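Local coordinates for protein acyl-CoA dehydrogenase (Geobacillus kaustophilus, PDB 2PG0) that probably catalyses the FAD-dependent dehydrogenation of acyl chains, introducing a double bond at the alpha-beta position, at residues E373-K376 against T377-A380; K316-V319 against T320-S323; I362-S365 against A366-G370. All blocks are in the same frame, centred on the assembly; numbering follows the deposited sequence.

Contact 1 (E373-K376 against T377-A380); sequences EMMK and TIIA. With FAD (flavin-adenine dinucleotide), chain C.
Glu373 and Thr377 are joined twice across one helical turn. Thr377 OG1 gives a hydrogen bond of 2.9 Å to Glu373 O, and Thr377 N gives a second one of 3.0 Å to the same Glu373 O. The two donors reach that oxygen from opposite faces of its carbonyl plane, the hydroxyl tilted 33° out of it. The hydroxyl gets there because OG1 sits beside the backbone N (chi1 -64°), which turns it back onto the preceding turn. Ile378 N, Ile379 N and Ala380 N bond in the same i to i-4 manner to the carbonyls of Met374, Met375 and Lys376. These are turns of helix 372-382, in the helical C-terminal domain of the acyl-CoA dehydrogenase fold.

Met375 CE lies 4.1 Å from Ile378 CD1, and the two side chains run side by side in the same direction. Both also touch Arg249 of helix 237-273. Met374 and Thr377 are likewise side by side, with Met374 CE 3.8 Å from Thr377 OG1.

The cofactor is met at the adenosine end. Glu373 OE1 accepts a hydrogen bond of 2.7 Å from the ribose hydroxyl O2B of FAD. Met374 CE lies over the adenine face, 3.7 Å from FAD C5A. The carboxylate of Glu373 also bonds to Arg290 and Gln342 of the third subunit. Lys376 NZ forms a salt bridge with Glu293 of the second subunit, and Lys376 makes a cation-pi contact with Trp327.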
loop_
_atom_site.group_PDB
_atom_site.type_symbol
_atom_site.label_atom_id
_atom_site.label_comp_id
_atom_site.label_asym_id
_atom_site.label_seq_id
_atom_site.Cartn_x
_atom_site.Cartn_y
_atom_site.Cartn_z
ATOM N N GLU A 373 2.106 13.072 -10.967
ATOM C CA GLU A 373 3.462 13.501 -10.595
ATOM C C GLU A 373 3.552 15.025 -10.640
ATOM O O GLU A 373 4.175 15.640 -9.766
ATOM C CB GLU A 373 4.520 12.884 -11.514
ATOM C CG GLU A 373 4.687 11.366 -11.376
ATOM C CD GLU A 373 3.551 10.543 -11.991
ATOM O OE1 GLU A 373 2.882 10.997 -12.959
ATOM O OE2 GLU A 373 3.329 9.418 -11.489
ATOM N N MET A 374 2.924 15.639 -11.647
ATOM C CA MET A 374 2.868 17.104 -11.693
ATOM C C MET A 374 2.029 17.687 -10.548
ATOM O O MET A 374 2.358 18.742 -10.012
ATOM C CB MET A 374 2.380 17.609 -13.063
ATOM C CG MET A 374 3.352 17.350 -14.221
ATOM S SD MET A 374 4.996 18.112 -14.036
ATOM C CE MET A 374 5.946 16.793 -13.281
ATOM N N MET A 375 0.952 16.998 -10.163
ATOM C CA MET A 375 0.129 17.439 -9.023
ATOM C C MET A 375 0.957 17.449 -7.732
ATOM O O MET A 375 0.894 18.408 -6.958
ATOM C CB MET A 375 -1.123 16.572 -8.840
ATOM C CG MET A 375 -2.132 16.570 -10.008
ATOM S SD MET A 375 -2.714 18.208 -10.557
ATOM C CE MET A 375 -1.640 18.422 -11.978
ATOM N N LYS A 376 1.746 16.396 -7.514
ATOM C CA LYS A 376 2.616 16.340 -6.333
ATOM C C LYS A 376 3.721 17.412 -6.376
ATOM O O LYS A 376 4.094 17.971 -5.342
ATOM C CB LYS A 376 3.180 14.934 -6.159
ATOM C CG LYS A 376 2.096 13.905 -5.826
ATOM C CD LYS A 376 2.648 12.491 -5.766
ATOM C CE LYS A 376 1.512 11.473 -5.692
ATOM N NZ LYS A 376 2.037 10.077 -5.720
ATOM N N THR A 377 4.212 17.709 -7.577
ATOM C CA THR A 377 5.196 18.779 -7.786
ATOM C C THR A 377 4.607 20.127 -7.354
ATOM O O THR A 377 5.250 20.886 -6.628
ATOM C CB THR A 377 5.665 18.830 -9.257
ATOM O OG1 THR A 377 6.346 17.611 -9.586
ATOM C CG2 THR A 377 6.609 20.013 -9.504
ATOM N N ILE A 378 3.379 20.395 -7.793
ATOM C CA ILE A 378 2.673 21.635 -7.463
ATOM C C ILE A 378 2.450 21.731 -5.958
ATOM O O ILE A 378 2.690 22.786 -5.354
ATOM C CB ILE A 378 1.335 21.759 -8.262
ATOM C CG1 ILE A 378 1.630 21.985 -9.748
ATOM C CG2 ILE A 378 0.452 22.887 -7.708
ATOM C CD1 ILE A 378 0.450 21.692 -10.666
ATOM N N ILE A 379 2.025 20.626 -5.344
ATOM C CA ILE A 379 1.779 20.616 -3.904
ATOM C C ILE A 379 3.068 20.936 -3.131
ATOM O O ILE A 379 3.057 21.765 -2.225
ATOM C CB ILE A 379 1.152 19.280 -3.424
ATOM C CG1 ILE A 379 -0.260 19.113 -4.002
ATOM C CG2 ILE A 379 1.104 19.202 -1.872
ATOM C CD1 ILE A 379 -0.754 17.655 -4.016
ATOM N N ALA A 380 4.164 20.271 -3.503
ATOM C CA ALA A 380 5.459 20.467 -2.840
ATOM C C ALA A 380 5.909 21.930 -2.944
ATOM O O ALA A 380 6.413 22.503 -1.975
ATOM C CB ALA A 380 6.502 19.539 -3.428
HETATM P PA FAD C . 5.290 13.165 -20.285
HETATM O O1A FAD C . 6.280 12.816 -21.355
HETATM O O2A FAD C . 5.226 14.641 -19.981
HETATM O O5B FAD C . 5.635 12.329 -18.945
HETATM C C5B FAD C . 5.788 10.918 -18.997
HETATM C C4B FAD C . 5.913 10.400 -17.564
HETATM O O4B FAD C . 7.037 11.015 -16.952
HETATM C C3B FAD C . 4.690 10.783 -16.732
HETATM O O3B FAD C . 4.367 9.757 -15.819
HETATM C C2B FAD C . 5.158 11.986 -15.948
HETATM O O2B FAD C . 4.437 12.188 -14.747
HETATM C C1B FAD C . 6.632 11.637 -15.741
HETATM N N9A FAD C . 7.407 12.850 -15.425
HETATM C C8A FAD C . 7.680 13.909 -16.256
HETATM N N7A FAD C . 8.397 14.820 -15.562
HETATM C C5A FAD C . 8.582 14.358 -14.305
HETATM C C6A FAD C . 9.238 14.884 -13.198
HETATM N N6A FAD C . 9.730 16.126 -13.242
HETATM N N1A FAD C . 9.253 14.168 -12.018
HETATM C C2A FAD C . 8.634 12.934 -11.928
HETATM N N3A FAD C . 7.993 12.406 -13.036
HETATM C C4A FAD C . 7.963 13.115 -14.203
HETATM N N1 FAD C . -3.687 17.464 -24.012
HETATM C C2 FAD C . -4.239 18.661 -24.434
HETATM O O2 FAD C . -3.525 19.662 -24.526
HETATM N N3 FAD C . -5.586 18.728 -24.765
HETATM C C4 FAD C . -6.378 17.601 -24.676
HETATM O O4 FAD C . -7.570 17.667 -24.985
HETATM C C4X FAD C . -5.823 16.394 -24.237
HETATM N N5 FAD C . -6.607 15.256 -24.138
HETATM C C5X FAD C . -6.059 14.052 -23.734
HETATM C C6 FAD C . -6.870 12.925 -23.671
HETATM C C7 FAD C . -6.332 11.709 -23.259
HETATM C C7M FAD C . -7.252 10.523 -23.195
HETATM C C8 FAD C . -4.969 11.627 -22.914
HETATM C C8M FAD C . -4.320 10.349 -22.461
HETATM C C9 FAD C . -4.162 12.755 -22.988
HETATM C C9A FAD C . -4.701 13.980 -23.393
HETATM N N10 FAD C . -3.908 15.129 -23.463
HETATM C C10 FAD C . -4.465 16.326 -23.904
HETATM C "C1'" FAD C . -2.459 15.122 -23.026
HETATM C "C2'" FAD C . -2.192 14.916 -21.525
HETATM O "O2'" FAD C . -2.451 16.065 -20.745
HETATM C "C3'" FAD C . -0.727 14.517 -21.386
HETATM O "O3'" FAD C . -0.639 13.165 -21.783
HETATM C "C4'" FAD C . -0.144 14.694 -19.976
HETATM O "O4'" FAD C . -0.035 16.058 -19.614
HETATM C "C5'" FAD C . 1.233 14.041 -19.839
HETATM O "O5'" FAD C . 2.100 14.461 -20.877
HETATM P P FAD C . 2.873 13.350 -21.741
HETATM O O1P FAD C . 1.900 12.330 -22.274
HETATM O O2P FAD C . 3.653 14.015 -22.841
HETATM O O3P FAD C . 3.841 12.589 -20.693
#

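Contact 2 (K316-V319 against T320-S323); sequences KQIV and TEVS
Ile318 and Glu321 meet at the start of helix 319-343, with Ile318 at the N-cap. Their side chains cross at about a right angle. Glu321 OE1 comes to 3.4 Å from Ile318 CB, and its carboxylate carbon CD packs against the methyl CG2 of the isoleucine. The bend at chi2 (82°) folds the glutamate back toward the cap. A carboxylate placed near the start of a helix would probably be favoured by the amide dipoles there.

The backbone closes the first turn. Val322 N gives a hydrogen bond of 3.0 Å to Ile318 O, nearly in line with the C=O bond. Val319 O takes two bonds from one residue. Ser323 OG is 2.9 Å from Val319 O. Ser323 N reaches Val319 O at 3.2 Å, from the opposite face of the carbonyl plane. Val322 CG1 also leans on the turn, 3.4 Å from Val319 O.

Neighbouring helices surround this turn. Gln246 of helix 237-273 accepts a hydrogen bond from Ile318 N through its OE1, an outside partner for the N-H of the cap residue. Val308 of helix 285-313 packs on both Ile318 and Glu321. Val319 and Ser323 pack on helix 372-382. The turn thus sets the start of helix 319-343 against three other helices. The side chain of Ser323 is about 13 Å from a bound FAD, so this is packing away from the cofactor. At the C-terminal end of helix 372-382, Gln382 NE2 is hydrogen-bonded to Thr320 OG1.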
loop_
_atom_site.group_PDB
_atom_site.type_symbol
_atom_site.label_atom_id
_atom_site.label_comp_id
_atom_site.label_asym_id
_atom_site.label_seq_id
_atom_site.Cartn_x
_atom_site.Cartn_y
_atom_site.Cartn_z
ATOM N N LYS A 316 -12.470 31.662 -4.347
ATOM C CA LYS A 316 -11.185 31.536 -3.661
ATOM C C LYS A 316 -10.147 30.785 -4.504
ATOM O O LYS A 316 -10.490 29.906 -5.301
ATOM C CB LYS A 316 -11.369 30.901 -2.281
ATOM C CG LYS A 316 -12.179 31.777 -1.326
ATOM C CD LYS A 316 -12.904 30.945 -0.283
ATOM C CE LYS A 316 -13.710 31.813 0.675
ATOM N NZ LYS A 316 -12.852 32.358 1.759
ATOM N N GLN A 317 -8.884 31.171 -4.335
ATOM C CA GLN A 317 -7.762 30.558 -5.036
ATOM C C GLN A 317 -7.328 29.321 -4.255
ATOM O O GLN A 317 -6.799 29.442 -3.139
ATOM C CB GLN A 317 -6.603 31.562 -5.148
ATOM C CG GLN A 317 -5.576 31.241 -6.237
ATOM C CD GLN A 317 -4.184 31.781 -5.922
ATOM O OE1 GLN A 317 -4.032 32.894 -5.401
ATOM N NE2 GLN A 317 -3.159 30.991 -6.243
ATOM N N ILE A 318 -7.554 28.145 -4.841
ATOM C CA ILE A 318 -7.283 26.854 -4.184
ATOM C C ILE A 318 -6.451 25.888 -5.051
ATOM O O ILE A 318 -6.804 24.720 -5.248
ATOM C CB ILE A 318 -8.591 26.185 -3.678
ATOM C CG1 ILE A 318 -9.712 26.383 -4.706
ATOM C CG2 ILE A 318 -8.989 26.770 -2.307
ATOM C CD1 ILE A 318 -10.912 25.532 -4.497
ATOM N N VAL A 319 -5.333 26.402 -5.551
ATOM C CA VAL A 319 -4.387 25.647 -6.368
ATOM C C VAL A 319 -3.939 24.348 -5.680
ATOM O O VAL A 319 -3.940 23.273 -6.293
ATOM C CB VAL A 319 -3.158 26.540 -6.729
ATOM C CG1 VAL A 319 -2.109 25.757 -7.502
ATOM C CG2 VAL A 319 -3.613 27.763 -7.535
ATOM N N THR A 320 -3.572 24.453 -4.404
ATOM C CA THR A 320 -3.103 23.289 -3.638
ATOM C C THR A 320 -4.186 22.225 -3.505
ATOM O O THR A 320 -3.957 21.051 -3.794
ATOM C CB THR A 320 -2.629 23.701 -2.232
ATOM O OG1 THR A 320 -1.570 24.659 -2.358
ATOM C CG2 THR A 320 -2.123 22.488 -1.450
ATOM N N GLU A 321 -5.371 22.654 -3.082
ATOM C CA GLU A 321 -6.440 21.727 -2.753
ATOM C C GLU A 321 -6.986 20.994 -3.983
ATOM O O GLU A 321 -7.341 19.818 -3.902
ATOM C CB GLU A 321 -7.551 22.449 -1.976
ATOM C CG GLU A 321 -7.123 22.946 -0.592
ATOM C CD GLU A 321 -6.372 24.284 -0.592
ATOM O OE1 GLU A 321 -6.129 24.884 -1.668
ATOM O OE2 GLU A 321 -6.004 24.736 0.516
ATOM N N VAL A 322 -7.050 21.688 -5.117
ATOM C CA VAL A 322 -7.528 21.061 -6.349
ATOM C C VAL A 322 -6.500 20.050 -6.886
ATOM O O VAL A 322 -6.869 19.022 -7.444
ATOM C CB VAL A 322 -7.955 22.108 -7.429
ATOM C CG1 VAL A 322 -6.749 22.767 -8.105
ATOM C CG2 VAL A 322 -8.837 21.453 -8.465
ATOM N N SER A 323 -5.214 20.345 -6.693
ATOM C CA SER A 323 -4.139 19.422 -7.077
ATOM C C SER A 323 -4.168 18.163 -6.213
ATOM O O SER A 323 -3.993 17.049 -6.725
ATOM C CB SER A 323 -2.777 20.118 -6.996
ATOM O OG SER A 323 -2.736 21.219 -7.898
#

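Contact 3 (I362-S365 against A366-G370); sequences IPVS and AIYAG. With FAD (flavin-adenine dinucleotide), chain C.
Val364 O accepts two backbone hydrogen bonds, from Ile367 N at 2.9 Å and from Tyr368 N at 3.1 Å. The Tyr368 bond is nearly straight on to the carbonyl, with a C=O...N angle of 176°. The Ile367 bond comes from well above the carbonyl plane, 59° out of it. The same oxygen also stands 3.7 Å above the centre of the Tyr368 ring.

Residues 363-366 form a short 3-10 turn in the loop between helix 354-361 and helix 372-382. Ala366 N bonds to Pro363 O, as expected for i to i-3 pairing. At the start of the turn Ile362 O is gripped twice by Ser365, through its N and its OG; the hydroxyl lies 2.8 Å from Ile362 O.

The Tyr368 ring lies back against this turn, since CG sits between the backbone N and the carbonyl carbon (chi1 58°). Ser365 CA makes an off-centre CH-pi contact with the ring. Val364 CG1 touches Tyr368 CE2 at 3.6 Å, the valine passing the ring at a slant. The flavin methyl C7M is at the edge of the ring, in its plane, and Tyr368 CD2 is 3.5 Å from FAD C7. Val364 CG2 meets the other flavin methyl, C8M. Ile367 O lies 3.5 Å from the ribityl carbon C4' of FAD.

Outside the loop, Lys326 NZ bonds to the carbonyls of Ser365 and Gly370, and Gln342 of the third subunit bonds to Ala366 O.

The dimethylbenzene end of the flavin therefore meets a mainly apolar wall, and the backbone bonds of the turn are consistent with holding this wall in place.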
loop_
_atom_site.group_PDB
_atom_site.type_symbol
_atom_site.label_atom_id
_atom_site.label_comp_id
_atom_site.label_asym_id
_atom_site.label_seq_id
_atom_site.Cartn_x
_atom_site.Cartn_y
_atom_site.Cartn_z
ATOM N N ILE A 362 -10.729 4.304 -16.511
ATOM C CA ILE A 362 -10.242 5.082 -15.370
ATOM C C ILE A 362 -8.757 5.504 -15.363
ATOM O O ILE A 362 -8.463 6.616 -14.933
ATOM C CB ILE A 362 -10.660 4.449 -13.998
ATOM C CG1 ILE A 362 -10.495 5.462 -12.848
ATOM C CG2 ILE A 362 -9.936 3.113 -13.736
ATOM C CD1 ILE A 362 -11.419 6.682 -12.979
ATOM N N PRO A 363 -7.826 4.637 -15.822
ATOM C CA PRO A 363 -6.428 4.937 -15.456
ATOM C C PRO A 363 -5.838 6.191 -16.104
ATOM O O PRO A 363 -4.884 6.787 -15.564
ATOM C CB PRO A 363 -5.670 3.670 -15.864
ATOM C CG PRO A 363 -6.494 3.040 -16.912
ATOM C CD PRO A 363 -7.929 3.410 -16.638
ATOM N N VAL A 364 -6.440 6.623 -17.209
ATOM C CA VAL A 364 -5.987 7.824 -17.910
ATOM C C VAL A 364 -6.260 9.105 -17.105
ATOM O O VAL A 364 -5.609 10.132 -17.326
ATOM C CB VAL A 364 -6.555 7.895 -19.360
ATOM C CG1 VAL A 364 -8.068 8.105 -19.364
ATOM C CG2 VAL A 364 -5.859 8.997 -20.147
ATOM N N SER A 365 -7.191 9.038 -16.152
ATOM C CA SER A 365 -7.488 10.200 -15.317
ATOM C C SER A 365 -6.275 10.642 -14.485
ATOM O O SER A 365 -6.193 11.788 -14.096
ATOM C CB SER A 365 -8.724 9.962 -14.440
ATOM O OG SER A 365 -8.475 9.020 -13.414
ATOM N N ALA A 366 -5.335 9.724 -14.257
ATOM C CA ALA A 366 -4.094 10.003 -13.518
ATOM C C ALA A 366 -3.048 10.694 -14.401
ATOM O O ALA A 366 -2.007 11.161 -13.918
ATOM C CB ALA A 366 -3.535 8.698 -12.946
ATOM N N ILE A 367 -3.342 10.769 -15.693
ATOM C CA ILE A 367 -2.403 11.277 -16.690
ATOM C C ILE A 367 -2.824 12.643 -17.224
ATOM O O ILE A 367 -2.024 13.582 -17.210
ATOM C CB ILE A 367 -2.194 10.251 -17.837
ATOM C CG1 ILE A 367 -1.522 8.983 -17.291
ATOM C CG2 ILE A 367 -1.336 10.839 -18.969
ATOM C CD1 ILE A 367 -1.587 7.778 -18.234
ATOM N N TYR A 368 -4.066 12.775 -17.682
ATOM C CA TYR A 368 -4.463 14.047 -18.304
ATOM C C TYR A 368 -4.852 15.124 -17.284
ATOM O O TYR A 368 -5.010 14.827 -16.097
ATOM C CB TYR A 368 -5.495 13.861 -19.430
ATOM C CG TYR A 368 -6.809 13.177 -19.085
ATOM C CD1 TYR A 368 -7.546 13.529 -17.949
ATOM C CD2 TYR A 368 -7.348 12.225 -19.947
ATOM C CE1 TYR A 368 -8.770 12.914 -17.662
ATOM C CE2 TYR A 368 -8.566 11.608 -19.670
ATOM C CZ TYR A 368 -9.269 11.956 -18.530
ATOM O OH TYR A 368 -10.475 11.340 -18.272
ATOM N N ALA A 369 -4.972 16.365 -17.771
ATOM C CA ALA A 369 -5.112 17.577 -16.952
ATOM C C ALA A 369 -3.885 17.805 -16.053
ATOM O O ALA A 369 -3.952 18.533 -15.064
ATOM C CB ALA A 369 -6.415 17.563 -16.137
ATOM N N GLY A 370 -2.765 17.194 -16.432
ATOM C CA GLY A 370 -1.541 17.221 -15.633
ATOM C C GLY A 370 -1.399 15.884 -14.942
ATOM O O GLY A 370 -2.324 15.440 -14.262
HETATM P PA FAD C . 5.290 13.165 -20.285
HETATM O O1A FAD C . 6.280 12.816 -21.355
HETATM O O2A FAD C . 5.226 14.641 -19.981
HETATM O O5B FAD C . 5.635 12.329 -18.945
HETATM C C5B FAD C . 5.788 10.918 -18.997
HETATM C C4B FAD C . 5.913 10.400 -17.564
HETATM O O4B FAD C . 7.037 11.015 -16.952
HETATM C C3B FAD C . 4.690 10.783 -16.732
HETATM O O3B FAD C . 4.367 9.757 -15.819
HETATM C C2B FAD C . 5.158 11.986 -15.948
HETATM O O2B FAD C . 4.437 12.188 -14.747
HETATM C C1B FAD C . 6.632 11.637 -15.741
HETATM N N9A FAD C . 7.407 12.850 -15.425
HETATM C C8A FAD C . 7.680 13.909 -16.256
HETATM N N7A FAD C . 8.397 14.820 -15.562
HETATM C C5A FAD C . 8.582 14.358 -14.305
HETATM C C6A FAD C . 9.238 14.884 -13.198
HETATM N N6A FAD C . 9.730 16.126 -13.242
HETATM N N1A FAD C . 9.253 14.168 -12.018
HETATM C C2A FAD C . 8.634 12.934 -11.928
HETATM N N3A FAD C . 7.993 12.406 -13.036
HETATM C C4A FAD C . 7.963 13.115 -14.203
HETATM N N1 FAD C . -3.687 17.464 -24.012
HETATM C C2 FAD C . -4.239 18.661 -24.434
HETATM O O2 FAD C . -3.525 19.662 -24.526
HETATM N N3 FAD C . -5.586 18.728 -24.765
HETATM C C4 FAD C . -6.378 17.601 -24.676
HETATM O O4 FAD C . -7.570 17.667 -24.985
HETATM C C4X FAD C . -5.823 16.394 -24.237
HETATM N N5 FAD C . -6.607 15.256 -24.138
HETATM C C5X FAD C . -6.059 14.052 -23.734
HETATM C C6 FAD C . -6.870 12.925 -23.671
HETATM C C7 FAD C . -6.332 11.709 -23.259
HETATM C C7M FAD C . -7.252 10.523 -23.195
HETATM C C8 FAD C . -4.969 11.627 -22.914
HETATM C C8M FAD C . -4.320 10.349 -22.461
HETATM C C9 FAD C . -4.162 12.755 -22.988
HETATM C C9A FAD C . -4.701 13.980 -23.393
HETATM N N10 FAD C . -3.908 15.129 -23.463
HETATM C C10 FAD C . -4.465 16.326 -23.904
HETATM C "C1'" FAD C . -2.459 15.122 -23.026
HETATM C "C2'" FAD C . -2.192 14.916 -21.525
HETATM O "O2'" FAD C . -2.451 16.065 -20.745
HETATM C "C3'" FAD C . -0.727 14.517 -21.386
HETATM O "O3'" FAD C . -0.639 13.165 -21.783
HETATM C "C4'" FAD C . -0.144 14.694 -19.976
HETATM O "O4'" FAD C . -0.035 16.058 -19.614
HETATM C "C5'" FAD C . 1.233 14.041 -19.839
HETATM O "O5'" FAD C . 2.100 14.461 -20.877
HETATM P P FAD C . 2.873 13.350 -21.741
HETATM O O1P FAD C . 1.900 12.330 -22.274
HETATM O O2P FAD C . 3.653 14.015 -22.841
HETATM O O3P FAD C . 3.841 12.589 -20.693
#

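How the contacts relate
Contact 1 lies within helix 372-382, contact 2 is the start of helix 319-343, and contact 3 is a 3-10 turn in a loop. Contact 3 is the most buried; the others are partly buried. Contacts 1 and 3 both touch the third subunit and FAD, at its adenosine end and at its flavin and ribityl part. Contact 2 touches neither, but packs on contact 1, with Ile378 CG2 3.9 Å from Val319 CG1. Met375 CE links contact 1 to contact 3. A hydroxyl and amide share a carbonyl at i-4 in contacts 1 and 2, but at i-3 within one segment in contact 3. Charged groups in contact 1 serve the cofactor and two subunit interfaces.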